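Local coordinates for phosphatidylinositol 4,5-bisphosphate-binding protein SLM1 (Saccharomyces cerevisiae, PDB 4A6F) that binds phosphatidylinositol 4,5-bisphosphate and acts as an effector of TORC2 and calcineurin signalling, and is represented here by its PH domain, at residues Tyr27-Asn32 and Asp111-Leu116; Ala78-His83 and Glu104-Trp109. All coordinates share one frame; numbering follows the deposited sequence.

Interaction 1 (Tyr27-Asn32 and Asp111-Leu116); sequences YVLTPN and DNLKIL. With SEP (phosphoserine), chain D; PO4 (phosphate ion), chain F.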
loop_
_atom_site.group_PDB
_atom_site.type_symbol
_atom_site.label_atom_id
_atom_site.label_comp_id
_atom_site.label_asym_id
_atom_site.label_seq_id
_atom_site.Cartn_x
_atom_site.Cartn_y
_atom_site.Cartn_z
ATOM N N TYR A 27 14.035 -1.027 10.804
ATOM C CA TYR A 27 13.375 -1.409 9.561
ATOM C C TYR A 27 11.980 -0.822 9.440
ATOM O O TYR A 27 11.234 -0.738 10.428
ATOM C CB TYR A 27 13.335 -2.945 9.434
ATOM C CG TYR A 27 14.708 -3.505 9.151
ATOM C CD1 TYR A 27 15.650 -3.655 10.176
ATOM C CD2 TYR A 27 15.093 -3.818 7.855
ATOM C CE1 TYR A 27 16.925 -4.126 9.909
ATOM C CE2 TYR A 27 16.364 -4.307 7.582
ATOM C CZ TYR A 27 17.273 -4.457 8.608
ATOM O OH TYR A 27 18.538 -4.924 8.324
ATOM N N VAL A 28 11.636 -0.425 8.218
ATOM C CA VAL A 28 10.326 0.114 7.925
ATOM C C VAL A 28 9.762 -0.652 6.749
ATOM O O VAL A 28 10.356 -0.687 5.671
ATOM C CB VAL A 28 10.387 1.613 7.562
ATOM C CG1 VAL A 28 9.015 2.117 7.205
ATOM C CG2 VAL A 28 10.981 2.413 8.738
ATOM N N LEU A 29 8.613 -1.266 6.976
ATOM C CA LEU A 29 7.916 -2.016 5.940
ATOM C C LEU A 29 6.822 -1.164 5.291
ATOM O O LEU A 29 5.935 -0.662 5.973
ATOM C CB LEU A 29 7.301 -3.273 6.559
ATOM C CG LEU A 29 6.518 -4.199 5.632
ATOM C CD1 LEU A 29 7.406 -4.777 4.515
ATOM C CD2 LEU A 29 5.908 -5.323 6.457
ATOM N N THR A 30 6.882 -1.009 3.971
ATOM C CA THR A 30 5.826 -0.319 3.224
ATOM C C THR A 30 5.203 -1.333 2.268
ATOM O O THR A 30 5.634 -2.473 2.227
ATOM C CB THR A 30 6.377 0.863 2.412
ATOM O OG1 THR A 30 7.179 0.351 1.344
ATOM C CG2 THR A 30 7.199 1.766 3.290
ATOM N N PRO A 31 4.181 -0.928 1.491
ATOM C CA PRO A 31 3.651 -1.906 0.533
ATOM C C PRO A 31 4.634 -2.280 -0.574
ATOM O O PRO A 31 4.420 -3.281 -1.249
ATOM C CB PRO A 31 2.433 -1.191 -0.058
ATOM C CG PRO A 31 2.007 -0.227 1.004
ATOM C CD PRO A 31 3.301 0.248 1.626
ATOM N N ASN A 32 5.706 -1.510 -0.736
ATOM C CA ASN A 32 6.641 -1.753 -1.829
ATOM C C ASN A 32 7.993 -2.317 -1.396
ATOM O O ASN A 32 8.582 -3.106 -2.120
ATOM C CB ASN A 32 6.866 -0.475 -2.629
ATOM C CG ASN A 32 5.643 -0.067 -3.412
ATOM O OD1 ASN A 32 4.845 -0.910 -3.814
ATOM N ND2 ASN A 32 5.496 1.223 -3.646
ATOM N N ASP A 111 4.663 -12.627 9.334
ATOM C CA ASP A 111 3.293 -12.613 8.792
ATOM C C ASP A 111 2.990 -11.354 7.971
ATOM O O ASP A 111 2.325 -11.406 6.932
ATOM C CB ASP A 111 2.284 -12.755 9.918
ATOM C CG ASP A 111 2.196 -14.167 10.454
ATOM O OD1 ASP A 111 2.569 -15.116 9.733
ATOM O OD2 ASP A 111 1.747 -14.318 11.605
ATOM N N ASN A 112 3.460 -10.206 8.436
ATOM C CA ASN A 112 3.280 -8.993 7.660
ATOM C C ASN A 112 4.012 -9.008 6.315
ATOM O O ASN A 112 3.507 -8.494 5.311
ATOM C CB ASN A 112 3.635 -7.770 8.500
ATOM C CG ASN A 112 2.470 -7.326 9.372
ATOM O OD1 ASN A 112 1.499 -6.763 8.876
ATOM N ND2 ASN A 112 2.553 -7.601 10.668
ATOM N N LEU A 113 5.203 -9.599 6.298
ATOM C CA LEU A 113 5.955 -9.737 5.062
ATOM C C LEU A 113 5.271 -10.718 4.128
ATOM O O LEU A 113 5.196 -10.484 2.925
ATOM C CB LEU A 113 7.389 -10.203 5.350
ATOM C CG LEU A 113 8.313 -9.067 5.797
ATOM C CD1 LEU A 113 9.561 -9.613 6.498
ATOM C CD2 LEU A 113 8.692 -8.220 4.590
ATOM N N LYS A 114 4.785 -11.813 4.702
ATOM C CA LYS A 114 4.144 -12.886 3.944
ATOM C C LYS A 114 2.978 -12.375 3.097
ATOM O O LYS A 114 2.869 -12.707 1.908
ATOM C CB LYS A 114 3.675 -13.985 4.911
ATOM C CG LYS A 114 3.054 -15.207 4.239
ATOM C CD LYS A 114 2.512 -16.180 5.285
ATOM C CE LYS A 114 1.334 -15.555 6.040
ATOM N NZ LYS A 114 0.690 -16.497 7.003
ATOM N N ILE A 115 2.122 -11.542 3.684
ATOM C CA ILE A 115 0.949 -11.075 2.947
ATOM C C ILE A 115 1.276 -10.014 1.899
ATOM O O ILE A 115 0.458 -9.719 1.031
ATOM C CB ILE A 115 -0.184 -10.609 3.877
ATOM C CG1 ILE A 115 0.159 -9.295 4.568
ATOM C CG2 ILE A 115 -0.508 -11.697 4.903
ATOM C CD1 ILE A 115 -1.065 -8.662 5.218
ATOM N N LEU A 116 2.473 -9.438 1.975
ATOM C CA LEU A 116 2.906 -8.479 0.970
ATOM C C LEU A 116 3.780 -9.121 -0.102
ATOM O O LEU A 116 4.223 -8.443 -1.035
ATOM C CB LEU A 116 3.652 -7.306 1.626
ATOM C CG LEU A 116 2.809 -6.320 2.442
ATOM C CD1 LEU A 116 3.703 -5.382 3.261
ATOM C CD2 LEU A 116 1.854 -5.531 1.552
HETATM N N SEP D . -1.439 -9.336 11.814
HETATM C CA SEP D . -2.175 -10.663 11.528
HETATM C CB SEP D . -1.546 -11.435 10.381
HETATM O OG SEP D . -1.959 -10.855 9.174
HETATM C C SEP D . -2.437 -11.569 12.674
HETATM O O SEP D . -2.453 -11.160 13.863
HETATM O OXT SEP D . -2.809 -12.938 12.427
HETATM P P SEP D . -1.904 -9.329 9.107
HETATM O O1P SEP D . -2.646 -8.533 10.239
HETATM O O2P SEP D . -0.467 -8.845 9.145
HETATM O O3P SEP D . -2.586 -9.049 8.030
HETATM P P PO4 F . 7.616 2.952 -0.782
HETATM O O1 PO4 F . 7.874 4.269 -0.127
HETATM O O2 PO4 F . 7.945 2.960 -2.257
HETATM O O3 PO4 F . 8.552 2.003 -0.096
HETATM O O4 PO4 F . 6.189 2.484 -0.610
#
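Thr30 OG1 is gripped from several directions. Thr30 OG1 donates a hydrogen bond of 2.6 Å to O3 of the phosphate ion and accepts one of 3.2 Å from Asn32 N, closing an ST turn; Phe33 N adds a further bond. With chi1 at 69°, OG1 lies between the backbone N and the carbonyl carbon, which turns the hydroxyl back over the chain that follows. Asn32 ND2 adds a weak bond to O2 of this ion, which probably came from the crystallisation liquor. The first side-chain bonds of Thr30 and Asn32 point away from helix 103-115, and the ion lies on that far side.

Toward the helix the strand sends Leu29. Leu29 and Leu116 meet tip to tip, Leu29 CG standing 3.9 Å from Leu116 CD1. Against Leu113 the approach is oblique, with Leu29 CD1 touching Leu113 CD2 at 3.7 Å, while the other methyl, Leu29 CD2, rests on Asn112 CB at 3.9 Å. A branched leucine suits this place because one fork can meet three residues of the facing segment. Leu116 CD1 also packs 3.6 Å from Thr30 O, and its CD2 reaches the backbone of Pro31.

Since what meets across the interface is mostly hydrocarbon, the C-terminal helix of the PH domain is held here by burial and shape, with the Thr30 hydroxyl and Asn32 amide engaged by the phosphate on the other side of the strand end.

Interaction 2 (Ala78-His83 and Glu104-Trp109); sequences AKFVLH and ESMMSW. With SEP (phosphoserine), chain E.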
loop_
_atom_site.group_PDB
_atom_site.type_symbol
_atom_site.label_atom_id
_atom_site.label_comp_id
_atom_site.label_asym_id
_atom_site.label_seq_id
_atom_site.Cartn_x
_atom_site.Cartn_y
_atom_site.Cartn_z
ATOM N N ALA A 78 13.939 -16.514 17.383
ATOM C CA ALA A 78 13.336 -15.293 16.874
ATOM C C ALA A 78 13.859 -14.939 15.478
ATOM O O ALA A 78 13.949 -13.758 15.126
ATOM C CB ALA A 78 13.593 -14.137 17.835
ATOM N N LYS A 79 14.189 -15.953 14.683
ATOM C CA LYS A 79 14.781 -15.725 13.365
ATOM C C LYS A 79 13.834 -16.076 12.225
ATOM O O LYS A 79 12.951 -16.927 12.357
ATOM C CB LYS A 79 16.035 -16.575 13.182
ATOM C CG LYS A 79 17.185 -16.278 14.098
ATOM C CD LYS A 79 18.268 -17.315 13.803
ATOM C CE LYS A 79 19.461 -17.211 14.710
ATOM N NZ LYS A 79 20.323 -18.417 14.501
ATOM N N PHE A 80 14.050 -15.431 11.086
ATOM C CA PHE A 80 13.340 -15.793 9.864
ATOM C C PHE A 80 14.233 -15.542 8.658
ATOM O O PHE A 80 15.203 -14.780 8.735
ATOM C CB PHE A 80 11.988 -15.067 9.734
ATOM C CG PHE A 80 12.096 -13.577 9.494
ATOM C CD1 PHE A 80 12.143 -12.685 10.559
ATOM C CD2 PHE A 80 12.096 -13.064 8.204
ATOM C CE1 PHE A 80 12.218 -11.309 10.347
ATOM C CE2 PHE A 80 12.173 -11.693 7.985
ATOM C CZ PHE A 80 12.235 -10.815 9.059
ATOM N N VAL A 81 13.914 -16.216 7.561
ATOM C CA VAL A 81 14.663 -16.087 6.316
ATOM C C VAL A 81 13.857 -15.333 5.275
ATOM O O VAL A 81 12.672 -15.633 5.036
ATOM C CB VAL A 81 15.044 -17.467 5.726
ATOM C CG1 VAL A 81 15.850 -17.289 4.458
ATOM C CG2 VAL A 81 15.829 -18.287 6.739
ATOM N N LEU A 82 14.508 -14.350 4.661
ATOM C CA LEU A 82 13.934 -13.603 3.553
ATOM C C LEU A 82 14.720 -13.978 2.306
ATOM O O LEU A 82 15.941 -13.812 2.249
ATOM C CB LEU A 82 14.005 -12.093 3.832
ATOM C CG LEU A 82 13.387 -11.162 2.783
ATOM C CD1 LEU A 82 11.890 -11.386 2.675
ATOM C CD2 LEU A 82 13.681 -9.702 3.127
ATOM N N HIS A 83 14.015 -14.520 1.321
ATOM C CA HIS A 83 14.629 -15.068 0.120
ATOM C C HIS A 83 14.426 -14.155 -1.086
ATOM O O HIS A 83 13.381 -13.516 -1.225
ATOM C CB HIS A 83 14.033 -16.444 -0.161
ATOM C CG HIS A 83 14.455 -17.031 -1.472
ATOM N ND1 HIS A 83 15.573 -17.826 -1.607
ATOM C CD2 HIS A 83 13.901 -16.948 -2.705
ATOM C CE1 HIS A 83 15.694 -18.201 -2.868
ATOM N NE2 HIS A 83 14.691 -17.685 -3.555
ATOM N N GLU A 104 7.558 -13.855 19.242
ATOM C CA GLU A 104 6.340 -13.088 18.991
ATOM C C GLU A 104 6.575 -11.942 18.011
ATOM O O GLU A 104 5.815 -11.770 17.048
ATOM C CB GLU A 104 5.766 -12.543 20.310
ATOM C CG GLU A 104 5.177 -13.602 21.249
ATOM C CD GLU A 104 6.211 -14.566 21.827
ATOM O OE1 GLU A 104 7.380 -14.168 22.050
ATOM O OE2 GLU A 104 5.843 -15.735 22.075
ATOM N N SER A 105 7.630 -11.161 18.250
ATOM C CA SER A 105 7.978 -10.078 17.344
ATOM C C SER A 105 8.376 -10.626 15.973
ATOM O O SER A 105 7.998 -10.065 14.940
ATOM C CB SER A 105 9.109 -9.220 17.912
ATOM O OG SER A 105 9.449 -8.197 16.996
ATOM N N MET A 106 9.122 -11.730 15.969
ATOM C CA MET A 106 9.529 -12.352 14.706
ATOM C C MET A 106 8.305 -12.748 13.887
ATOM O O MET A 106 8.260 -12.537 12.672
ATOM C CB MET A 106 10.436 -13.560 14.945
ATOM C CG MET A 106 10.806 -14.317 13.673
ATOM S SD MET A 106 9.527 -15.501 13.166
ATOM C CE MET A 106 9.886 -16.800 14.334
ATOM N N MET A 107 7.310 -13.314 14.554
ATOM C CA MET A 107 6.122 -13.777 13.841
ATOM C C MET A 107 5.305 -12.618 13.244
ATOM O O MET A 107 4.748 -12.746 12.158
ATOM C CB MET A 107 5.276 -14.704 14.720
ATOM C CG MET A 107 5.892 -16.096 14.909
ATOM S SD MET A 107 6.197 -16.969 13.349
ATOM C CE MET A 107 4.538 -17.072 12.681
ATOM N N SER A 108 5.264 -11.480 13.933
ATOM C CA SER A 108 4.625 -10.290 13.371
ATOM C C SER A 108 5.326 -9.845 12.087
ATOM O O SER A 108 4.682 -9.547 11.077
ATOM C CB SER A 108 4.594 -9.152 14.400
ATOM O OG SER A 108 3.900 -8.019 13.901
ATOM N N TRP A 109 6.655 -9.787 12.113
ATOM C CA TRP A 109 7.381 -9.442 10.901
ATOM C C TRP A 109 7.085 -10.467 9.801
ATOM O O TRP A 109 6.806 -10.112 8.654
ATOM C CB TRP A 109 8.883 -9.398 11.173
ATOM C CG TRP A 109 9.317 -8.102 11.797
ATOM C CD1 TRP A 109 9.621 -7.883 13.113
ATOM C CD2 TRP A 109 9.459 -6.846 11.137
ATOM N NE1 TRP A 109 9.959 -6.564 13.308
ATOM C CE2 TRP A 109 9.869 -5.904 12.109
ATOM C CE3 TRP A 109 9.302 -6.422 9.817
ATOM C CZ2 TRP A 109 10.105 -4.565 11.804
ATOM C CZ3 TRP A 109 9.527 -5.076 9.513
ATOM C CH2 TRP A 109 9.940 -4.172 10.501
HETATM N N SEP E . 24.090 -18.544 15.503
HETATM C CA SEP E . 23.449 -17.612 14.453
HETATM C CB SEP E . 23.785 -16.150 14.696
HETATM O OG SEP E . 22.971 -15.673 15.732
HETATM C C SEP E . 23.639 -17.951 13.021
HETATM O O SEP E . 23.935 -19.110 12.639
HETATM O OXT SEP E . 23.358 -16.960 12.013
HETATM P P SEP E . 22.839 -16.576 16.958
HETATM O O1P SEP E . 22.390 -18.059 16.711
HETATM O O2P SEP E . 24.162 -16.672 17.695
HETATM O O3P SEP E . 21.841 -16.053 17.616
#
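Met106 and Phe80 run past one another in opposite directions, the methionine coming up from the helix as the phenyl ring comes down from the strand. Met106 CG touches the ring at its edge, near the ring plane, 3.8 Å from Phe80 CD1. That carbon is brought there by a first torsion that sets it anti to the backbone N (chi1 175°). The chain then bends at chi2 and chi3, carrying the thioether across the strand direction, past the Lys79 carbonyl, where Met106 CE lies 3.6 Å from Lys79 O. An unbranched, flexible methionine can bend past the ring edge and on across the strand backbone. Ala78 fits beside it because a lone methyl lets the backbones draw close: Ala78 CB is 4.3 Å from Met106 CB, and Ala78 O lies 3.5 Å from Met106 CG.

One helical turn on, Trp109 crosses Phe80 obliquely. Trp109 CB is 3.9 Å from Phe80 CE1, while the indole leads away from this strand. Lys79, next to Phe80 along the strand, has its CB on the side away from the helix, and its extended chain carries NZ to a phosphoserine, which it meets with a hydrogen bond of 3.0 Å to O1P; Lys99 grips the same ligand.

Strand 79-83 and helix segment 104-109 run nearly parallel, at 21°, with axes 8.5 Å apart. Phe80 is wedged between the helix, where it also meets Phe110, and Phe98 of the adjoining strand 95-99, whose ring is nearly parallel to its own. The Trp109 indole makes a cation-pi contact with Lys8 of strand 8-16, so this helix turn bridges separate strands of the PH-domain sheet.

Both interactions use helix 103-115 and the same antiparallel sheet, with centres 11 Å apart. Interaction 2 engages an earlier part of the helix and strand 79-84; interaction 1 uses segment 111-116, farther along that helix, with the end of strand 21-29 and the residues after it. Both segments of interaction 2 fall in the sequence between the two segments of interaction 1. They join physically where Leu113 CD1 packs 3.7 Å from Phe80 CE2 and where the Trp109 indole lies against Tyr27 and Leu29. Two strands separated in the sheet by 8-16 and 95-99 are thus tied to one helix, as expected of a PH domain, whose C-terminal helix caps one end of a strongly bent sheet.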